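Local atomic coordinates of beta-mannosidase (Trichoderma harzianum, PDB entry 4CVU), a protein that probably hydrolyses terminal beta-linked mannose residues from the non-reducing ends of sugar chains, as a fungal beta-mannosidase of glycoside hydrolase family 2. Residues A[445-457]-A[486-498]. Numbering follows the deposited sequence.
Sequences SEFQFSDTLYPDS and GGNEFENLMLPIA
Ser450 and Asn488 form a single parallel beta bridge, Asn488 N donating to Phe449 O (2.8 Å) and Asp451 N to Asn488 O (3.1 Å), just beyond the ends of two parallel strands. Gly487, without a side chain, lets its CA come within 3.1 Å of Phe449 O. The amide of Asn488 adds a side-chain bond: with CG anti to the backbone N (chi1 168°), ND2 donates to Ser450 OG (3.0 Å), which lies 19° out of the amide plane. Ser423 O holds the same hydroxyl oxygen, linking both loops to the one after strand 418-421.

Next to the bridge, the Phe490 ring packs into the bend of 449-454. Its edge meets Phe449 O, CE2 lies 3.6 Å from Thr452 O, and CZ approaches the edge of the Tyr454 ring, the two side chains crossing at about a right angle. Tyr454 is itself held by Ser450 N, which donates to its OH, and by Gln195. Leu453 forks over the first turns of helix 490-501: CD2 touches Phe490, Met494 and Leu495, while CD1 meets Ala498 CB at 3.7 Å. Met494 sets CG, anti to its carbonyl carbon, against the backbone at Thr452 N, and the bend at chi2 brings SD to 3.4 Å from Asp451 OD1. Gly486 O is buried without a polar partner, facing Phe447 CB (3.4 Å) and Phe449 CD2.

Asn488-Glu489 is consistent with the Asn-Glu pair that clan GH-A enzymes carry after the fourth barrel strand, where the acid/base sits. The contact joins the loops following neighbouring barrel strands 442-446 and 481-485. Helix 458-475 covers Phe447 and Phe449, helix 506-528 packs on Phe447 and Leu495, and Arg420, in strand 418-421, forms a salt bridge with Glu446.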
ATOM      1  N   SER A 445     -24.442 -24.556 -15.506  1.00 33.91           N
ATOM      2  CA  SER A 445     -24.568 -24.317 -14.108  1.00 35.15           C
ATOM      3  C   SER A 445     -24.439 -25.546 -13.242  1.00 37.15           C
ATOM      4  O   SER A 445     -24.592 -26.658 -13.726  1.00 35.49           O
ATOM      5  CB  SER A 445     -25.858 -23.563 -13.795  1.00 35.48           C
ATOM      6  OG  SER A 445     -25.941 -22.478 -14.652  1.00 34.33           O
ATOM      7  N   GLU A 446     -24.111 -25.320 -11.975  1.00 36.86           N
ATOM      8  CA  GLU A 446     -23.772 -26.431 -11.083  1.00 37.18           C
ATOM      9  C   GLU A 446     -24.368 -26.238  -9.701  1.00 36.91           C
ATOM     10  O   GLU A 446     -24.626 -25.114  -9.271  1.00 36.77           O
ATOM     11  CB  GLU A 446     -22.242 -26.618 -11.016  1.00 37.47           C
ATOM     12  CG  GLU A 446     -21.650 -26.973 -12.385  1.00 39.26           C
ATOM     13  CD  GLU A 446     -20.204 -27.500 -12.392  1.00 39.93           C
ATOM     14  OE1 GLU A 446     -19.468 -27.447 -11.398  1.00 41.06           O
ATOM     15  OE2 GLU A 446     -19.791 -27.969 -13.460  1.00 41.52           O
ATOM     16  N   PHE A 447     -24.603 -27.352  -9.014  1.00 38.04           N
ATOM     17  CA  PHE A 447     -25.014 -27.330  -7.618  1.00 37.70           C
ATOM     18  C   PHE A 447     -23.789 -27.174  -6.700  1.00 37.56           C
ATOM     19  O   PHE A 447     -22.696 -27.636  -7.040  1.00 35.14           O
ATOM     20  CB  PHE A 447     -25.782 -28.612  -7.260  1.00 39.23           C
ATOM     21  CG  PHE A 447     -27.040 -28.853  -8.083  1.00 39.66           C
ATOM     22  CD1 PHE A 447     -27.775 -27.814  -8.625  1.00 39.25           C
ATOM     23  CD2 PHE A 447     -27.501 -30.152  -8.268  1.00 40.78           C
ATOM     24  CE1 PHE A 447     -28.920 -28.059  -9.348  1.00 41.04           C
ATOM     25  CE2 PHE A 447     -28.657 -30.406  -8.992  1.00 41.75           C
ATOM     26  CZ  PHE A 447     -29.366 -29.351  -9.543  1.00 40.38           C
ATOM     27  N   GLN A 448     -23.956 -26.563  -5.512  1.00 36.24           N
ATOM     28  CA  GLN A 448     -22.780 -26.163  -4.718  1.00 35.02           C
ATOM     29  C   GLN A 448     -22.095 -27.305  -3.964  1.00 36.09           C
ATOM     30  O   GLN A 448     -22.132 -27.392  -2.754  1.00 36.53           O
ATOM     31  CB  GLN A 448     -23.130 -24.965  -3.817  1.00 36.41           C
ATOM     32  CG  GLN A 448     -23.769 -23.812  -4.576  1.00 35.43           C
ATOM     33  CD  GLN A 448     -22.966 -23.378  -5.782  1.00 35.96           C
ATOM     34  OE1 GLN A 448     -21.754 -23.275  -5.717  1.00 37.03           O
ATOM     35  NE2 GLN A 448     -23.638 -23.090  -6.881  1.00 36.20           N
ATOM     36  N   PHE A 449     -21.475 -28.211  -4.703  1.00 36.29           N
ATOM     37  CA  PHE A 449     -20.756 -29.305  -4.107  1.00 37.63           C
ATOM     38  C   PHE A 449     -19.438 -29.510  -4.884  1.00 37.90           C
ATOM     39  O   PHE A 449     -19.453 -29.590  -6.111  1.00 36.27           O
ATOM     40  CB  PHE A 449     -21.594 -30.585  -4.167  1.00 39.12           C
ATOM     41  CG  PHE A 449     -22.910 -30.484  -3.454  1.00 38.90           C
ATOM     42  CD1 PHE A 449     -23.015 -30.822  -2.101  1.00 39.44           C
ATOM     43  CD2 PHE A 449     -24.053 -30.072  -4.136  1.00 37.61           C
ATOM     44  CE1 PHE A 449     -24.256 -30.750  -1.450  1.00 38.40           C
ATOM     45  CE2 PHE A 449     -25.266 -29.980  -3.492  1.00 39.03           C
ATOM     46  CZ  PHE A 449     -25.367 -30.321  -2.135  1.00 37.78           C
ATOM     47  N   SER A 450     -18.306 -29.597  -4.173  1.00 37.85           N
ATOM     48  CA  SER A 450     -17.025 -29.398  -4.843  1.00 38.10           C
ATOM     49  C   SER A 450     -15.756 -29.960  -4.157  1.00 38.80           C
ATOM     50  O   SER A 450     -15.406 -29.565  -3.050  1.00 38.52           O
ATOM     51  CB  SER A 450     -16.885 -27.884  -5.136  1.00 37.21           C
ATOM     52  OG  SER A 450     -15.699 -27.592  -5.848  1.00 36.44           O
ATOM     53  N   ASP A 451     -15.109 -30.913  -4.830  1.00 39.72           N
ATOM     54  CA  ASP A 451     -13.787 -31.375  -4.483  1.00 41.58           C
ATOM     55  C   ASP A 451     -13.693 -31.967  -3.064  1.00 41.92           C
ATOM     56  O   ASP A 451     -12.681 -31.845  -2.378  1.00 40.14           O
ATOM     57  CB  ASP A 451     -12.797 -30.219  -4.650  1.00 45.12           C
ATOM     58  CG  ASP A 451     -11.358 -30.691  -4.742  1.00 53.84           C
ATOM     59  OD1 ASP A 451     -11.110 -31.877  -5.098  1.00 55.99           O
ATOM     60  OD2 ASP A 451     -10.456 -29.867  -4.437  1.00 57.64           O
ATOM     61  N   THR A 452     -14.771 -32.596  -2.643  1.00 40.51           N
ATOM     62  CA  THR A 452     -14.783 -33.399  -1.438  1.00 40.65           C
ATOM     63  C   THR A 452     -16.055 -34.220  -1.498  1.00 40.71           C
ATOM     64  O   THR A 452     -16.893 -34.020  -2.394  1.00 39.63           O
ATOM     65  CB  THR A 452     -14.736 -32.534  -0.165  1.00 39.37           C
ATOM     66  OG1 THR A 452     -14.438 -33.355   0.984  1.00 40.99           O
ATOM     67  CG2 THR A 452     -16.029 -31.758   0.015  1.00 38.25           C
ATOM     68  N   LEU A 453     -16.177 -35.165  -0.564  1.00 41.90           N
ATOM     69  CA  LEU A 453     -17.383 -35.979  -0.443  1.00 42.62           C
ATOM     70  C   LEU A 453     -18.205 -35.420   0.688  1.00 42.75           C
ATOM     71  O   LEU A 453     -17.662 -34.768   1.558  1.00 42.60           O
ATOM     72  CB  LEU A 453     -17.041 -37.460  -0.229  1.00 43.22           C
ATOM     73  CG  LEU A 453     -16.306 -38.133  -1.398  1.00 43.41           C
ATOM     74  CD1 LEU A 453     -16.123 -39.625  -1.144  1.00 45.66           C
ATOM     75  CD2 LEU A 453     -17.011 -37.935  -2.731  1.00 44.67           C
ATOM     76  N   TYR A 454     -19.516 -35.677   0.656  1.00 41.93           N
ATOM     77  CA  TYR A 454     -20.457 -34.972   1.503  1.00 42.95           C
ATOM     78  C   TYR A 454     -21.321 -35.924   2.346  1.00 43.48           C
ATOM     79  O   TYR A 454     -21.435 -37.134   2.026  1.00 41.04           O
ATOM     80  CB  TYR A 454     -21.355 -34.073   0.636  1.00 42.24           C
ATOM     81  CG  TYR A 454     -20.621 -32.863   0.112  1.00 40.23           C
ATOM     82  CD1 TYR A 454     -19.878 -32.930  -1.047  1.00 38.74           C
ATOM     83  CD2 TYR A 454     -20.643 -31.672   0.815  1.00 39.88           C
ATOM     84  CE1 TYR A 454     -19.181 -31.840  -1.504  1.00 38.73           C
ATOM     85  CE2 TYR A 454     -19.952 -30.567   0.379  1.00 39.10           C
ATOM     86  CZ  TYR A 454     -19.235 -30.638  -0.793  1.00 39.29           C
ATOM     87  OH  TYR A 454     -18.493 -29.546  -1.211  1.00 36.70           O
ATOM     88  N   PRO A 455     -21.924 -35.378   3.414  1.00 44.00           N
ATOM     89  CA  PRO A 455     -22.888 -36.160   4.222  1.00 46.07           C
ATOM     90  C   PRO A 455     -24.123 -36.549   3.425  1.00 46.35           C
ATOM     91  O   PRO A 455     -24.442 -35.928   2.407  1.00 44.03           O
ATOM     92  CB  PRO A 455     -23.277 -35.195   5.352  1.00 44.29           C
ATOM     93  CG  PRO A 455     -22.216 -34.164   5.378  1.00 44.85           C
ATOM     94  CD  PRO A 455     -21.771 -34.016   3.956  1.00 43.87           C
ATOM     95  N   ASP A 456     -24.800 -37.590   3.892  1.00 48.23           N
ATOM     96  CA  ASP A 456     -26.070 -38.016   3.299  1.00 48.50           C
ATOM     97  C   ASP A 456     -27.054 -38.508   4.379  1.00 50.71           C
ATOM     98  O   ASP A 456     -27.894 -39.366   4.107  1.00 48.06           O
ATOM     99  CB  ASP A 456     -25.850 -39.106   2.251  1.00 47.74           C
ATOM    100  CG  ASP A 456     -27.074 -39.341   1.388  1.00 48.22           C
ATOM    101  OD1 ASP A 456     -27.777 -38.350   1.059  1.00 48.20           O
ATOM    102  OD2 ASP A 456     -27.344 -40.516   1.023  1.00 46.79           O
ATOM    103  N   SER A 457     -26.973 -37.906   5.569  1.00 49.49           N
ATOM    104  CA  SER A 457     -27.951 -38.146   6.620  1.00 51.39           C
ATOM    105  C   SER A 457     -29.271 -37.518   6.171  1.00 52.12           C
ATOM    106  O   SER A 457     -29.309 -36.779   5.189  1.00 50.37           O
ATOM    107  CB  SER A 457     -27.474 -37.513   7.915  1.00 50.13           C
ATOM    108  OG  SER A 457     -27.401 -36.098   7.761  1.00 49.55           O
ATOM    109  N   GLY A 486     -24.279 -31.790 -10.941  1.00 40.25           N
ATOM    110  CA  GLY A 486     -24.451 -32.008  -9.493  1.00 40.03           C
ATOM    111  C   GLY A 486     -23.321 -31.467  -8.637  1.00 39.96           C
ATOM    112  O   GLY A 486     -23.507 -31.134  -7.449  1.00 40.40           O
ATOM    113  N   GLY A 487     -22.137 -31.331  -9.240  1.00 39.82           N
ATOM    114  CA  GLY A 487     -20.986 -30.833  -8.493  1.00 39.97           C
ATOM    115  C   GLY A 487     -19.658 -31.079  -9.155  1.00 42.09           C
ATOM    116  O   GLY A 487     -19.547 -31.812 -10.156  1.00 43.84           O
ATOM    117  N   ASN A 488     -18.638 -30.482  -8.583  1.00 41.74           N
ATOM    118  CA  ASN A 488     -17.327 -30.453  -9.205  1.00 42.78           C
ATOM    119  C   ASN A 488     -16.439 -31.596  -8.744  1.00 42.23           C
ATOM    120  O   ASN A 488     -16.248 -31.813  -7.587  1.00 40.63           O
ATOM    121  CB  ASN A 488     -16.715 -29.066  -8.953  1.00 42.00           C
ATOM    122  CG  ASN A 488     -15.252 -28.991  -9.301  1.00 45.43           C
ATOM    123  OD1 ASN A 488     -14.881 -29.135 -10.448  1.00 42.67           O
ATOM    124  ND2 ASN A 488     -14.407 -28.816  -8.294  1.00 45.84           N
ATOM    125  N   GLU A 489     -15.873 -32.303  -9.721  1.00 44.06           N
ATOM    126  CA  GLU A 489     -14.832 -33.339  -9.523  1.00 44.93           C
ATOM    127  C   GLU A 489     -15.114 -34.580  -8.646  1.00 43.08           C
ATOM    128  O   GLU A 489     -14.320 -34.911  -7.780  1.00 44.23           O
ATOM    129  CB  GLU A 489     -13.528 -32.681  -9.065  1.00 48.22           C
ATOM    130  CG  GLU A 489     -12.545 -32.467 -10.218  1.00 51.89           C
ATOM    131  CD  GLU A 489     -11.802 -31.148 -10.140  1.00 55.77           C
ATOM    132  OE1 GLU A 489     -11.707 -30.581  -9.018  1.00 58.56           O
ATOM    133  OE2 GLU A 489     -11.286 -30.692 -11.218  1.00 55.92           O
ATOM    134  N   PHE A 490     -16.224 -35.263  -8.889  1.00 40.14           N
ATOM    135  CA  PHE A 490     -16.567 -36.411  -8.142  1.00 41.12           C
ATOM    136  C   PHE A 490     -15.998 -37.676  -8.781  1.00 40.69           C
ATOM    137  O   PHE A 490     -15.075 -38.215  -8.284  1.00 40.08           O
ATOM    138  CB  PHE A 490     -18.082 -36.502  -8.029  1.00 39.73           C
ATOM    139  CG  PHE A 490     -18.619 -35.638  -6.964  1.00 40.16           C
ATOM    140  CD1 PHE A 490     -18.756 -34.289  -7.158  1.00 40.54           C
ATOM    141  CD2 PHE A 490     -18.877 -36.151  -5.731  1.00 41.67           C
ATOM    142  CE1 PHE A 490     -19.192 -33.488  -6.136  1.00 40.37           C
ATOM    143  CE2 PHE A 490     -19.321 -35.363  -4.694  1.00 40.88           C
ATOM    144  CZ  PHE A 490     -19.489 -34.021  -4.900  1.00 41.36           C
ATOM    145  N   GLU A 491     -16.538 -38.084  -9.910  1.00 40.49           N
ATOM    146  CA  GLU A 491     -16.208 -39.368 -10.507  1.00 41.07           C
ATOM    147  C   GLU A 491     -14.801 -39.436 -11.118  1.00 41.85           C
ATOM    148  O   GLU A 491     -14.227 -40.530 -11.313  1.00 41.59           O
ATOM    149  CB  GLU A 491     -17.238 -39.696 -11.586  1.00 42.49           C
ATOM    150  CG  GLU A 491     -18.607 -40.203 -11.049  1.00 42.38           C
ATOM    151  CD  GLU A 491     -19.601 -40.544 -12.164  1.00 43.18           C
ATOM    152  OE1 GLU A 491     -19.173 -41.173 -13.149  1.00 41.58           O
ATOM    153  OE2 GLU A 491     -20.803 -40.197 -12.068  1.00 41.74           O
ATOM    154  N   ASN A 492     -14.272 -38.275 -11.498  1.00 41.19           N
ATOM    155  CA  ASN A 492     -12.937 -38.222 -12.095  1.00 42.24           C
ATOM    156  C   ASN A 492     -11.807 -38.023 -11.077  1.00 43.56           C
ATOM    157  O   ASN A 492     -10.629 -38.238 -11.418  1.00 42.04           O
ATOM    158  CB  ASN A 492     -12.887 -37.163 -13.186  1.00 41.30           C
ATOM    159  CG  ASN A 492     -12.940 -35.753 -12.643  1.00 41.78           C
ATOM    160  OD1 ASN A 492     -13.724 -35.437 -11.770  1.00 42.42           O
ATOM    161  ND2 ASN A 492     -12.103 -34.878 -13.201  1.00 44.32           N
ATOM    162  N   LEU A 493     -12.149 -37.610  -9.849  1.00 44.30           N
ATOM    163  CA  LEU A 493     -11.138 -37.276  -8.828  1.00 43.53           C
ATOM    164  C   LEU A 493     -11.463 -37.814  -7.413  1.00 44.96           C
ATOM    165  O   LEU A 493     -10.797 -38.717  -6.913  1.00 44.02           O
ATOM    166  CB  LEU A 493     -10.921 -35.757  -8.783  1.00 44.20           C
ATOM    167  CG  LEU A 493      -9.810 -35.232  -7.860  1.00 44.40           C
ATOM    168  CD1 LEU A 493      -8.462 -35.765  -8.305  1.00 46.44           C
ATOM    169  CD2 LEU A 493      -9.786 -33.722  -7.826  1.00 43.87           C
ATOM    170  N   MET A 494     -12.477 -37.262  -6.764  1.00 45.04           N
ATOM    171  CA  MET A 494     -12.703 -37.563  -5.353  1.00 46.16           C
ATOM    172  C   MET A 494     -13.188 -38.972  -5.057  1.00 45.70           C
ATOM    173  O   MET A 494     -12.789 -39.551  -4.046  1.00 46.20           O
ATOM    174  CB  MET A 494     -13.658 -36.556  -4.729  1.00 46.35           C
ATOM    175  CG  MET A 494     -13.084 -35.162  -4.658  1.00 51.46           C
ATOM    176  SD  MET A 494     -11.368 -35.121  -4.118  1.00 55.03           S
ATOM    177  CE  MET A 494     -11.536 -36.083  -2.602  1.00 47.70           C
ATOM    178  N   LEU A 495     -14.027 -39.528  -5.923  1.00 42.59           N
ATOM    179  CA  LEU A 495     -14.437 -40.911  -5.760  1.00 42.72           C
ATOM    180  C   LEU A 495     -13.272 -41.912  -5.869  1.00 44.00           C
ATOM    181  O   LEU A 495     -13.122 -42.779  -5.016  1.00 42.06           O
ATOM    182  CB  LEU A 495     -15.630 -41.271  -6.679  1.00 41.85           C
ATOM    183  CG  LEU A 495     -16.988 -40.660  -6.239  1.00 40.85           C
ATOM    184  CD1 LEU A 495     -18.085 -40.830  -7.292  1.00 40.68           C
ATOM    185  CD2 LEU A 495     -17.482 -41.206  -4.925  1.00 40.95           C
ATOM    186  N   PRO A 496     -12.420 -41.782  -6.900  1.00 44.02           N
ATOM    187  CA  PRO A 496     -11.262 -42.705  -6.911  1.00 44.22           C
ATOM    188  C   PRO A 496     -10.260 -42.466  -5.761  1.00 44.57           C
ATOM    189  O   PRO A 496      -9.652 -43.411  -5.295  1.00 43.22           O
ATOM    190  CB  PRO A 496     -10.621 -42.475  -8.276  1.00 45.54           C
ATOM    191  CG  PRO A 496     -11.708 -41.868  -9.129  1.00 45.95           C
ATOM    192  CD  PRO A 496     -12.645 -41.126  -8.207  1.00 44.55           C
ATOM    193  N   ILE A 497     -10.152 -41.232  -5.269  1.00 44.91           N
ATOM    194  CA  ILE A 497      -9.356 -40.966  -4.058  1.00 46.47           C
ATOM    195  C   ILE A 497      -9.977 -41.743  -2.865  1.00 46.87           C
ATOM    196  O   ILE A 497      -9.274 -42.396  -2.108  1.00 47.37           O
ATOM    197  CB  ILE A 497      -9.237 -39.448  -3.732  1.00 45.55           C
ATOM    198  CG1 ILE A 497      -8.265 -38.777  -4.687  1.00 44.69           C
ATOM    199  CG2 ILE A 497      -8.759 -39.246  -2.297  1.00 47.49           C
ATOM    200  CD1 ILE A 497      -8.275 -37.267  -4.594  1.00 44.37           C
ATOM    201  N   ALA A 498     -11.286 -41.684  -2.749  1.00 47.09           N
ATOM    202  CA  ALA A 498     -11.976 -42.419  -1.717  1.00 48.38           C
ATOM    203  C   ALA A 498     -11.821 -43.946  -1.873  1.00 49.50           C
ATOM    204  O   ALA A 498     -11.595 -44.620  -0.882  1.00 51.23           O
ATOM    205  CB  ALA A 498     -13.407 -42.019  -1.636  1.00 47.33           C
TER